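Local coordinates for protein oxidoreductase (Methanosarcina mazei, PDB 3KA7) that binds flavin-adenine dinucleotide and probably acts as an oxidoreductase of the flavin-containing amine oxidoreductase family, at residues L14-L19 / T204-N209; K130-G135 / I178-Y183; V175-I178 / Y183-G186; A267-M272 / E388-G393. All blocks are in the same frame, centred on the assembly; numbering follows the deposited sequence.

Interaction 1: residues L14-L19 / T204-N209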
loop_
_atom_site.group_PDB
_atom_site.type_symbol
_atom_site.label_atom_id
_atom_site.label_comp_id
_atom_site.label_asym_id
_atom_site.label_seq_id
_atom_site.Cartn_x
_atom_site.Cartn_y
_atom_site.Cartn_z
ATOM N N LEU A 14 11.099 4.992 8.450
ATOM C CA LEU A 14 10.289 5.656 9.482
ATOM C C LEU A 14 10.796 5.348 10.887
ATOM O O LEU A 14 10.926 6.246 11.732
ATOM C CB LEU A 14 8.819 5.239 9.374
ATOM C CG LEU A 14 8.077 5.717 8.122
ATOM C CD1 LEU A 14 6.692 5.075 8.108
ATOM C CD2 LEU A 14 7.956 7.236 8.109
ATOM N N SER A 15 11.065 4.072 11.143
ATOM C CA SER A 15 11.605 3.639 12.433
ATOM C C SER A 15 12.949 4.280 12.728
ATOM O O SER A 15 13.177 4.802 13.829
ATOM C CB SER A 15 11.762 2.125 12.446
ATOM O OG SER A 15 10.494 1.508 12.355
ATOM N N ALA A 16 13.837 4.247 11.745
ATOM C CA ALA A 16 15.180 4.807 11.930
ATOM C C ALA A 16 15.120 6.307 12.197
ATOM O O ALA A 16 15.852 6.830 13.070
ATOM C CB ALA A 16 16.055 4.506 10.710
ATOM N N ALA A 17 14.264 7.005 11.454
ATOM C CA ALA A 17 14.106 8.458 11.634
ATOM C C ALA A 17 13.623 8.781 13.047
ATOM O O ALA A 17 14.208 9.633 13.727
ATOM C CB ALA A 17 13.164 9.045 10.591
ATOM N N ARG A 18 12.578 8.092 13.509
ATOM C CA ARG A 18 12.062 8.346 14.854
ATOM C C ARG A 18 13.038 7.922 15.958
ATOM O O ARG A 18 13.218 8.643 16.943
ATOM C CB ARG A 18 10.702 7.664 15.062
ATOM C CG ARG A 18 10.117 7.885 16.460
ATOM C CD ARG A 18 9.603 9.305 16.614
ATOM N NE ARG A 18 9.390 9.660 18.016
ATOM C CZ ARG A 18 10.341 10.140 18.815
ATOM N NH1 ARG A 18 11.575 10.330 18.352
ATOM N NH2 ARG A 18 10.062 10.435 20.076
ATOM N N LEU A 19 13.653 6.756 15.813
ATOM C CA LEU A 19 14.583 6.270 16.841
ATOM C C LEU A 19 15.822 7.154 16.979
ATOM O O LEU A 19 16.319 7.374 18.088
ATOM C CB LEU A 19 15.015 4.826 16.573
ATOM C CG LEU A 19 13.930 3.781 16.786
ATOM C CD1 LEU A 19 14.417 2.453 16.228
ATOM C CD2 LEU A 19 13.542 3.666 18.266
ATOM N N THR A 204 17.460 12.173 5.031
ATOM C CA THR A 204 18.006 13.429 5.568
ATOM C C THR A 204 17.890 13.525 7.092
ATOM O O THR A 204 18.844 13.912 7.775
ATOM C CB THR A 204 17.345 14.645 4.889
ATOM O OG1 THR A 204 17.684 14.636 3.497
ATOM C CG2 THR A 204 17.844 15.946 5.508
ATOM N N VAL A 205 16.727 13.167 7.628
ATOM C CA VAL A 205 16.482 13.202 9.072
ATOM C C VAL A 205 17.357 12.188 9.799
ATOM O O VAL A 205 17.919 12.470 10.862
ATOM C CB VAL A 205 14.991 12.912 9.378
ATOM C CG1 VAL A 205 14.760 12.742 10.882
ATOM C CG2 VAL A 205 14.122 14.016 8.810
ATOM N N ILE A 206 17.475 11.001 9.215
ATOM C CA ILE A 206 18.282 9.959 9.822
ATOM C C ILE A 206 19.727 10.442 9.930
ATOM O O ILE A 206 20.338 10.332 10.990
ATOM C CB ILE A 206 18.178 8.643 9.028
ATOM C CG1 ILE A 206 16.723 8.147 9.074
ATOM C CG2 ILE A 206 19.166 7.599 9.572
ATOM C CD1 ILE A 206 16.389 7.022 8.073
ATOM N N SER A 207 20.249 10.984 8.835
ATOM C CA SER A 207 21.633 11.476 8.793
ATOM C C SER A 207 21.855 12.625 9.784
ATOM O O SER A 207 22.835 12.621 10.540
ATOM C CB SER A 207 22.009 11.905 7.370
ATOM O OG SER A 207 23.319 12.472 7.343
ATOM N N ALA A 208 20.935 13.586 9.794
ATOM C CA ALA A 208 21.004 14.735 10.702
ATOM C C ALA A 208 20.976 14.313 12.169
ATOM O O ALA A 208 21.483 15.029 13.043
ATOM C CB ALA A 208 19.863 15.701 10.413
ATOM N N ASN A 209 20.386 13.153 12.450
ATOM C CA ASN A 209 20.310 12.668 13.819
ATOM C C ASN A 209 21.337 11.577 14.161
ATOM O O ASN A 209 21.197 10.873 15.160
ATOM C CB ASN A 209 18.876 12.242 14.171
ATOM C CG ASN A 209 17.928 13.431 14.276
ATOM O OD1 ASN A 209 17.978 14.200 15.240
ATOM N ND2 ASN A 209 17.059 13.582 13.296
#
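The carbonyl O of Val205 takes two bonds from Asn209, the residue at which helix 195-208 gives way to loop. ND2 of Asn209 lies 2.8 Å from O of Val205 and is tilted out of the carbonyl plane, while the backbone N of Asn209 adds a weak bond to the same oxygen. The side-chain amide thus folds back on its own helix and closes the last turn. Between the two helices the side chains meet by apolar packing. CG1 of Val205, anti to the backbone N (chi1 172°), meets CB of Ala17 at 4.0 Å. Ile206 reaches further: its CG1 comes within 3.6 Å of the backbone N of Ala17, and its CD1 carries on to CB of Ala16 at 3.7 Å. Two alanines in succession let the isoleucine lie against the helix backbone, so the short helix axes approach to 8.4 Å at 35°. If Ile206 were an alanine, a gap would probably open beside Ala16 and Ala17. Helix 10-21 follows what is probably the glycine-rich turn of a Rossmann-type FAD fold, and the side chain of Ala16 lies about 11 Å from the FAD. Other sides of helix 10-21 pack on helix 64-71 through Leu14, on helix 408-421 through Ser15 and on strand 243-246 through Leu19, while helix 195-208 leads into strand 212-214 at one border of the parallel sheet.

Interaction 2: residues K130-G135 / I178-Y183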
loop_
_atom_site.group_PDB
_atom_site.type_symbol
_atom_site.label_atom_id
_atom_site.label_comp_id
_atom_site.label_asym_id
_atom_site.label_seq_id
_atom_site.Cartn_x
_atom_site.Cartn_y
_atom_site.Cartn_z
ATOM N N LYS A 130 -21.031 5.086 13.993
ATOM C CA LYS A 130 -20.909 4.605 15.370
ATOM C C LYS A 130 -21.541 3.224 15.598
ATOM O O LYS A 130 -21.294 2.592 16.625
ATOM C CB LYS A 130 -21.493 5.641 16.346
ATOM C CG LYS A 130 -20.740 6.968 16.343
ATOM C CD LYS A 130 -21.332 7.960 17.337
ATOM C CE LYS A 130 -20.641 9.308 17.229
ATOM N NZ LYS A 130 -19.194 9.184 17.572
ATOM N N ASN A 131 -22.357 2.768 14.652
ATOM C CA ASN A 131 -22.932 1.421 14.683
ATOM C C ASN A 131 -22.367 0.611 13.524
ATOM O O ASN A 131 -23.019 0.448 12.492
ATOM C CB ASN A 131 -24.461 1.494 14.608
ATOM C CG ASN A 131 -25.033 2.485 15.586
ATOM O OD1 ASN A 131 -25.235 2.168 16.764
ATOM N ND2 ASN A 131 -25.273 3.711 15.115
ATOM N N ARG A 132 -21.139 0.128 13.702
ATOM C CA ARG A 132 -20.365 -0.444 12.604
ATOM C C ARG A 132 -20.771 -1.855 12.229
ATOM O O ARG A 132 -20.730 -2.755 13.072
ATOM C CB ARG A 132 -18.884 -0.447 12.984
ATOM C CG ARG A 132 -18.354 0.919 13.257
ATOM C CD ARG A 132 -17.824 1.559 11.963
ATOM N NE ARG A 132 -17.211 2.847 12.244
ATOM C CZ ARG A 132 -15.924 3.021 12.532
ATOM N NH1 ARG A 132 -15.088 1.986 12.548
ATOM N NH2 ARG A 132 -15.474 4.242 12.783
ATOM N N PRO A 133 -21.137 -2.069 10.956
ATOM C CA PRO A 133 -21.355 -3.432 10.471
ATOM C C PRO A 133 -20.138 -4.295 10.781
ATOM O O PRO A 133 -19.016 -3.804 10.730
ATOM C CB PRO A 133 -21.472 -3.250 8.949
ATOM C CG PRO A 133 -21.964 -1.834 8.788
ATOM C CD PRO A 133 -21.351 -1.054 9.908
ATOM N N SER A 134 -20.357 -5.577 11.070
ATOM C CA SER A 134 -19.261 -6.478 11.416
ATOM C C SER A 134 -19.660 -7.925 11.164
ATOM O O SER A 134 -20.846 -8.248 11.181
ATOM C CB SER A 134 -18.894 -6.314 12.900
ATOM O OG SER A 134 -17.586 -6.801 13.157
ATOM N N GLY A 135 -18.668 -8.785 10.917
ATOM C CA GLY A 135 -18.886 -10.243 10.942
ATOM C C GLY A 135 -19.148 -10.918 9.608
ATOM O O GLY A 135 -19.553 -12.082 9.563
ATOM N N ILE A 178 -11.531 1.961 7.558
ATOM C CA ILE A 178 -10.910 2.695 6.464
ATOM C C ILE A 178 -11.742 3.940 6.136
ATOM O O ILE A 178 -11.211 5.048 5.944
ATOM C CB ILE A 178 -10.740 1.797 5.214
ATOM C CG1 ILE A 178 -9.610 0.786 5.458
ATOM C CG2 ILE A 178 -10.455 2.660 3.966
ATOM C CD1 ILE A 178 -9.423 -0.250 4.356
ATOM N N ILE A 179 -13.057 3.761 6.076
ATOM C CA ILE A 179 -13.943 4.875 5.801
ATOM C C ILE A 179 -13.828 5.932 6.898
ATOM O O ILE A 179 -13.817 7.128 6.616
ATOM C CB ILE A 179 -15.395 4.373 5.653
ATOM C CG1 ILE A 179 -15.540 3.619 4.328
ATOM C CG2 ILE A 179 -16.403 5.510 5.735
ATOM C CD1 ILE A 179 -16.896 3.028 4.146
ATOM N N GLU A 180 -13.754 5.499 8.153
ATOM C CA GLU A 180 -13.637 6.448 9.253
ATOM C C GLU A 180 -12.349 7.249 9.093
ATOM O O GLU A 180 -12.300 8.434 9.410
ATOM C CB GLU A 180 -13.674 5.743 10.621
ATOM C CG GLU A 180 -13.976 6.702 11.779
ATOM C CD GLU A 180 -15.333 7.412 11.640
ATOM O OE1 GLU A 180 -16.266 6.857 11.012
ATOM O OE2 GLU A 180 -15.466 8.529 12.183
ATOM N N ASN A 181 -11.295 6.601 8.610
ATOM C CA ASN A 181 -10.042 7.322 8.364
ATOM C C ASN A 181 -10.110 8.350 7.226
ATOM O O ASN A 181 -9.359 9.330 7.235
ATOM C CB ASN A 181 -8.879 6.347 8.185
ATOM C CG ASN A 181 -8.457 5.731 9.494
ATOM O OD1 ASN A 181 -8.652 6.327 10.557
ATOM N ND2 ASN A 181 -7.871 4.548 9.436
HETATM N N MSE A 182 -10.991 8.132 6.250
HETATM C CA MSE A 182 -11.255 9.163 5.249
HETATM C C MSE A 182 -11.813 10.406 5.918
HETATM O O MSE A 182 -11.382 11.526 5.623
HETATM C CB MSE A 182 -12.234 8.675 4.189
HETATM C CG MSE A 182 -11.760 7.464 3.444
HETATM SE SE MSE A 182 -13.124 6.860 2.151
HETATM C CE MSE A 182 -12.032 5.484 1.326
ATOM N N TYR A 183 -12.760 10.221 6.835
ATOM C CA TYR A 183 -13.315 11.371 7.546
ATOM C C TYR A 183 -12.272 12.059 8.418
ATOM O O TYR A 183 -12.268 13.288 8.528
ATOM C CB TYR A 183 -14.493 10.961 8.422
ATOM C CG TYR A 183 -15.727 10.580 7.657
ATOM C CD1 TYR A 183 -16.388 11.504 6.869
ATOM C CD2 TYR A 183 -16.255 9.300 7.750
ATOM C CE1 TYR A 183 -17.542 11.161 6.183
ATOM C CE2 TYR A 183 -17.400 8.942 7.058
ATOM C CZ TYR A 183 -18.045 9.879 6.278
ATOM O OH TYR A 183 -19.188 9.524 5.587
#
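A surface salt-bridge network joins Arg132, in the loop between helices 115-127 and 138-145, to Glu180 on helix 172-185 of this amine oxidoreductase-type fold. NH2 of Arg132 stands 3.3 Å from OE1 of Glu180, a long salt bridge without the geometry of a hydrogen bond. The two side chains cross at about a right angle, yet their flat groups are turned only 20° from each other. Both chains are bent to achieve this: Glu180 sets CG anti to its backbone N and then folds at chi2 (60°), and Arg132 folds at its own chi2 (-89°). Stronger partners fix the two ends. OE1 of Glu180 also forms a salt bridge with NE of Arg129, so two arginines converge on one oxygen, and the backbone O of Arg129 in turn accepts a hydrogen bond from NE of Arg132. NH1 of Arg132 forms a salt bridge with OE1 of Glu177, one helical turn before Glu180, which spreads the arginine over two acids and is likely to hold its guanidinium against rotation. The loop is thereby clamped to the helix by charge at the protein surface. The guanidinium lies against the glutamate stem as well as beside its charge: NH2 of Arg132 rests more closely on the aliphatic part of the acid than on its oxygen, 3.1 Å from CG of Glu180 and 3.2 Å from CB of Glu180.

Interaction 3: residues V175-I178 / Y183-G186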
loop_
_atom_site.group_PDB
_atom_site.type_symbol
_atom_site.label_atom_id
_atom_site.label_comp_id
_atom_site.label_asym_id
_atom_site.label_seq_id
_atom_site.Cartn_x
_atom_site.Cartn_y
_atom_site.Cartn_z
ATOM N N VAL A 175 -13.368 -2.288 6.358
ATOM C CA VAL A 175 -13.723 -1.275 5.381
ATOM C C VAL A 175 -14.329 -0.066 6.067
ATOM O O VAL A 175 -14.056 1.078 5.695
ATOM C CB VAL A 175 -14.697 -1.810 4.325
ATOM C CG1 VAL A 175 -15.100 -0.679 3.350
ATOM C CG2 VAL A 175 -14.056 -2.959 3.573
ATOM N N PHE A 176 -15.151 -0.297 7.083
ATOM C CA PHE A 176 -15.706 0.858 7.799
ATOM C C PHE A 176 -14.678 1.644 8.637
ATOM O O PHE A 176 -14.812 2.851 8.783
ATOM C CB PHE A 176 -16.995 0.502 8.559
ATOM C CG PHE A 176 -18.190 0.442 7.661
ATOM C CD1 PHE A 176 -18.850 1.604 7.288
ATOM C CD2 PHE A 176 -18.600 -0.761 7.115
ATOM C CE1 PHE A 176 -19.920 1.558 6.421
ATOM C CE2 PHE A 176 -19.680 -0.816 6.236
ATOM C CZ PHE A 176 -20.338 0.356 5.891
ATOM N N GLU A 177 -13.643 0.974 9.151
ATOM C CA GLU A 177 -12.511 1.687 9.779
ATOM C C GLU A 177 -11.743 2.524 8.747
ATOM O O GLU A 177 -11.364 3.665 9.018
ATOM C CB GLU A 177 -11.564 0.710 10.510
ATOM C CG GLU A 177 -10.410 1.392 11.285
ATOM C CD GLU A 177 -10.875 2.186 12.510
ATOM O OE1 GLU A 177 -12.009 1.941 12.995
ATOM O OE2 GLU A 177 -10.093 3.039 13.002
ATOM N N ILE A 178 -11.531 1.961 7.558
ATOM C CA ILE A 178 -10.910 2.695 6.464
ATOM C C ILE A 178 -11.742 3.940 6.136
ATOM O O ILE A 178 -11.211 5.048 5.944
ATOM C CB ILE A 178 -10.740 1.797 5.214
ATOM C CG1 ILE A 178 -9.610 0.786 5.458
ATOM C CG2 ILE A 178 -10.455 2.660 3.966
ATOM C CD1 ILE A 178 -9.423 -0.250 4.356
ATOM N N TYR A 183 -12.760 10.221 6.835
ATOM C CA TYR A 183 -13.315 11.371 7.546
ATOM C C TYR A 183 -12.272 12.059 8.418
ATOM O O TYR A 183 -12.268 13.288 8.528
ATOM C CB TYR A 183 -14.493 10.961 8.422
ATOM C CG TYR A 183 -15.727 10.580 7.657
ATOM C CD1 TYR A 183 -16.388 11.504 6.869
ATOM C CD2 TYR A 183 -16.255 9.300 7.750
ATOM C CE1 TYR A 183 -17.542 11.161 6.183
ATOM C CE2 TYR A 183 -17.400 8.942 7.058
ATOM C CZ TYR A 183 -18.045 9.879 6.278
ATOM O OH TYR A 183 -19.188 9.524 5.587
ATOM N N ARG A 184 -11.422 11.267 9.071
ATOM C CA ARG A 184 -10.421 11.800 9.990
ATOM C C ARG A 184 -9.301 12.544 9.274
ATOM O O ARG A 184 -8.855 13.603 9.744
ATOM C CB ARG A 184 -9.788 10.679 10.816
ATOM C CG ARG A 184 -10.695 10.045 11.850
ATOM C CD ARG A 184 -10.010 8.842 12.468
ATOM N NE ARG A 184 -10.834 8.225 13.496
ATOM C CZ ARG A 184 -10.972 6.915 13.652
ATOM N NH1 ARG A 184 -10.344 6.073 12.835
ATOM N NH2 ARG A 184 -11.746 6.446 14.619
ATOM N N PHE A 185 -8.840 11.982 8.153
ATOM C CA PHE A 185 -7.585 12.416 7.530
ATOM C C PHE A 185 -7.707 12.929 6.107
ATOM O O PHE A 185 -6.770 13.532 5.595
ATOM C CB PHE A 185 -6.552 11.283 7.538
ATOM C CG PHE A 185 -6.366 10.639 8.872
ATOM C CD1 PHE A 185 -6.010 11.398 9.975
ATOM C CD2 PHE A 185 -6.519 9.272 9.021
ATOM C CE1 PHE A 185 -5.820 10.799 11.218
ATOM C CE2 PHE A 185 -6.329 8.668 10.267
ATOM C CZ PHE A 185 -5.988 9.434 11.361
ATOM N N GLY A 186 -8.834 12.683 5.450
ATOM C CA GLY A 186 -9.003 13.165 4.082
ATOM C C GLY A 186 -8.549 12.200 2.999
ATOM O O GLY A 186 -8.167 11.053 3.270
#
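Glu177 and Arg184 form a salt bridge along the surface of a single helix, 172-185, spaced seven residues or about two turns apart, and together they account for nearly all the surface buried here. Although CB of Glu177 points away from the later segment, its chain bends at chi2 (69°) and brings the carboxylate back. Arg184 answers with a straight arm: its extended chain, CG to NE, brings NH1 to the acid. NH1 of Arg184 then donates to OE2 of Glu177 over 3.0 Å, at a nearly straight 163°. The bond lies close to the guanidinium plane, so the acid is met at the edge of that group, but it reaches OE2 from well above the carboxylate plane, and the two flat groups do not pair in one plane. NH1 of Arg184 is gripped a second time by OD1 of Asn181, one turn back. With Arg132 at OE1, each oxygen of Glu177 has an arginine partner, and these positive charges would probably stabilise its ionised form. Replacing Glu177 by an alanine would probably cost NH1 of Arg184 its charged mate, leaving it the bond to Asn181 and a guanidinium freer to swing, and deprive Arg132 of an acid partner. The helix ends just beyond, at Gly186 with its positive phi, and CB of Arg184 sits over the centre of the Phe185 ring, 3.7 Å above its plane.

Interaction 4: residues A267-M272 / E388-G393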
loop_
_atom_site.group_PDB
_atom_site.type_symbol
_atom_site.label_atom_id
_atom_site.label_comp_id
_atom_site.label_asym_id
_atom_site.label_seq_id
_atom_site.Cartn_x
_atom_site.Cartn_y
_atom_site.Cartn_z
ATOM N N ALA A 267 4.659 -22.279 19.561
ATOM C CA ALA A 267 3.644 -22.860 18.676
ATOM C C ALA A 267 2.664 -21.821 18.123
ATOM O O ALA A 267 2.332 -21.838 16.941
ATOM C CB ALA A 267 2.889 -23.977 19.391
ATOM N N ALA A 268 2.205 -20.908 18.969
ATOM C CA ALA A 268 1.243 -19.895 18.510
ATOM C C ALA A 268 1.832 -18.994 17.422
ATOM O O ALA A 268 1.154 -18.669 16.444
ATOM C CB ALA A 268 0.733 -19.069 19.673
ATOM N N TYR A 269 3.099 -18.618 17.590
ATOM C CA TYR A 269 3.808 -17.814 16.593
ATOM C C TYR A 269 4.012 -18.552 15.265
ATOM O O TYR A 269 3.823 -17.971 14.195
ATOM C CB TYR A 269 5.148 -17.309 17.145
ATOM C CG TYR A 269 5.773 -16.213 16.302
ATOM C CD1 TYR A 269 5.211 -14.942 16.247
ATOM C CD2 TYR A 269 6.922 -16.453 15.559
ATOM C CE1 TYR A 269 5.778 -13.938 15.477
ATOM C CE2 TYR A 269 7.495 -15.459 14.781
ATOM C CZ TYR A 269 6.921 -14.202 14.744
ATOM O OH TYR A 269 7.499 -13.217 13.965
ATOM N N PHE A 270 4.385 -19.832 15.328
ATOM C CA PHE A 270 4.490 -20.647 14.123
ATOM C C PHE A 270 3.159 -20.712 13.372
ATOM O O PHE A 270 3.126 -20.618 12.145
ATOM C CB PHE A 270 4.965 -22.065 14.452
ATOM C CG PHE A 270 6.462 -22.210 14.514
ATOM C CD1 PHE A 270 7.181 -22.562 13.389
ATOM C CD2 PHE A 270 7.145 -22.015 15.704
ATOM C CE1 PHE A 270 8.557 -22.704 13.440
ATOM C CE2 PHE A 270 8.522 -22.155 15.763
ATOM C CZ PHE A 270 9.230 -22.504 14.636
ATOM N N LYS A 271 2.069 -20.875 14.120
ATOM C CA LYS A 271 0.749 -21.006 13.519
ATOM C C LYS A 271 0.375 -19.712 12.822
ATOM O O LYS A 271 -0.133 -19.720 11.699
ATOM C CB LYS A 271 -0.297 -21.338 14.578
ATOM C CG LYS A 271 -1.664 -21.635 13.986
ATOM C CD LYS A 271 -2.636 -22.060 15.081
ATOM C CE LYS A 271 -3.765 -22.922 14.530
ATOM N NZ LYS A 271 -4.627 -22.198 13.565
HETATM N N MSE A 272 0.654 -18.605 13.503
HETATM C CA MSE A 272 0.380 -17.271 12.993
HETATM C C MSE A 272 1.138 -17.037 11.682
HETATM O O MSE A 272 0.554 -16.615 10.679
HETATM C CB MSE A 272 0.797 -16.237 14.044
HETATM C CG MSE A 272 0.426 -14.807 13.706
HETATM SE SE MSE A 272 1.610 -14.004 12.391
HETATM C CE MSE A 272 0.121 -13.586 11.196
ATOM N N GLU A 388 4.770 -7.577 17.469
ATOM C CA GLU A 388 5.653 -8.262 18.413
ATOM C C GLU A 388 6.042 -9.656 17.949
ATOM O O GLU A 388 5.398 -10.229 17.076
ATOM C CB GLU A 388 5.004 -8.331 19.797
ATOM C CG GLU A 388 4.709 -6.940 20.346
ATOM C CD GLU A 388 4.280 -6.924 21.800
ATOM O OE1 GLU A 388 4.000 -7.995 22.375
ATOM O OE2 GLU A 388 4.219 -5.817 22.367
ATOM N N THR A 389 7.091 -10.195 18.564
ATOM C CA THR A 389 7.580 -11.531 18.256
ATOM C C THR A 389 7.798 -12.239 19.583
ATOM O O THR A 389 7.578 -11.643 20.647
ATOM C CB THR A 389 8.908 -11.490 17.467
ATOM O OG1 THR A 389 9.982 -11.056 18.321
ATOM C CG2 THR A 389 8.800 -10.528 16.271
ATOM N N PRO A 390 8.222 -13.506 19.536
ATOM C CA PRO A 390 8.491 -14.251 20.767
ATOM C C PRO A 390 9.673 -13.700 21.563
ATOM O O PRO A 390 9.895 -14.123 22.706
ATOM C CB PRO A 390 8.820 -15.662 20.250
ATOM C CG PRO A 390 8.086 -15.758 18.957
ATOM C CD PRO A 390 8.202 -14.385 18.354
ATOM N N PHE A 391 10.420 -12.767 20.978
ATOM C CA PHE A 391 11.664 -12.310 21.578
ATOM C C PHE A 391 11.589 -10.849 21.996
ATOM O O PHE A 391 11.214 -9.978 21.204
ATOM C CB PHE A 391 12.830 -12.525 20.614
ATOM C CG PHE A 391 12.914 -13.923 20.076
ATOM C CD1 PHE A 391 13.274 -14.979 20.904
ATOM C CD2 PHE A 391 12.609 -14.188 18.747
ATOM C CE1 PHE A 391 13.348 -16.282 20.409
ATOM C CE2 PHE A 391 12.681 -15.499 18.244
ATOM C CZ PHE A 391 13.047 -16.537 19.075
ATOM N N SER A 392 11.955 -10.571 23.244
ATOM C CA SER A 392 12.001 -9.184 23.682
ATOM C C SER A 392 13.011 -8.387 22.879
ATOM O O SER A 392 14.070 -8.894 22.518
ATOM C CB SER A 392 12.299 -9.092 25.185
ATOM O OG SER A 392 11.092 -9.294 25.879
ATOM N N GLY A 393 12.667 -7.136 22.586
ATOM C CA GLY A 393 13.557 -6.250 21.851
ATOM C C GLY A 393 13.570 -6.478 20.345
ATOM O O GLY A 393 14.337 -5.839 19.633
#
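The CG-CD edge of Pro390 sits over one face of the Tyr269 ring, and this is the tight part of the contact. CD of Pro390 stands 3.5 Å from the ring centroid and 4° off the ring normal, a well-centred CH-pi interaction, while CG of Pro390 lies 3.6 Å from CG of Tyr269. The tyrosine is turned toward the loop with CG anti to its backbone N (chi1 -166°), and its phenol end is fixed by a hydrogen bond between OH and ND1 of His250. Contact thins along the ring toward Glu388. Thr389 runs beside the tyrosine and touches it lightly, CG2 at 3.8 Å from OH of Tyr269, and the carbonyl O of Glu388 is 4.1 Å from CE1 of Tyr269. On the exposed side the Glu388 carboxylate leads away to a salt bridge with Lys422. An ST turn shapes the loop: OG1 of Thr389 accepts a hydrogen bond from the backbone N of Phe391 at 3.2 Å, and the same hydroxyl is hydrogen-bonded to the carbonyl O of Leu394. Helix 267-275 is thus docked by a proline-aromatic CH-pi contact onto the turn that feeds strand 394-396, an outermost strand of the parallel sheet.

How the interactions relate
Interaction 1 is the buried contact of the four: small and branched apolar side chains join two helices beside the FAD-binding sheet. The others lie at the surface. Interactions 2 and 3 share helix 172-185 and have centres about 7 Å apart; their charged pairs merge through Arg132 and Glu177 into one run of acids and arginines, reinforced by Pro133 packing on Phe176. Interaction 4, also superficial, relies on a proline over an aromatic ring, with a charged residue at its margin. Interactions 1 and 4 both bear on the parallel-sheet region, though their centres are about 27 Å apart, whereas 2 and 3 lie at a distance within the chain loop that interaction 1 closes.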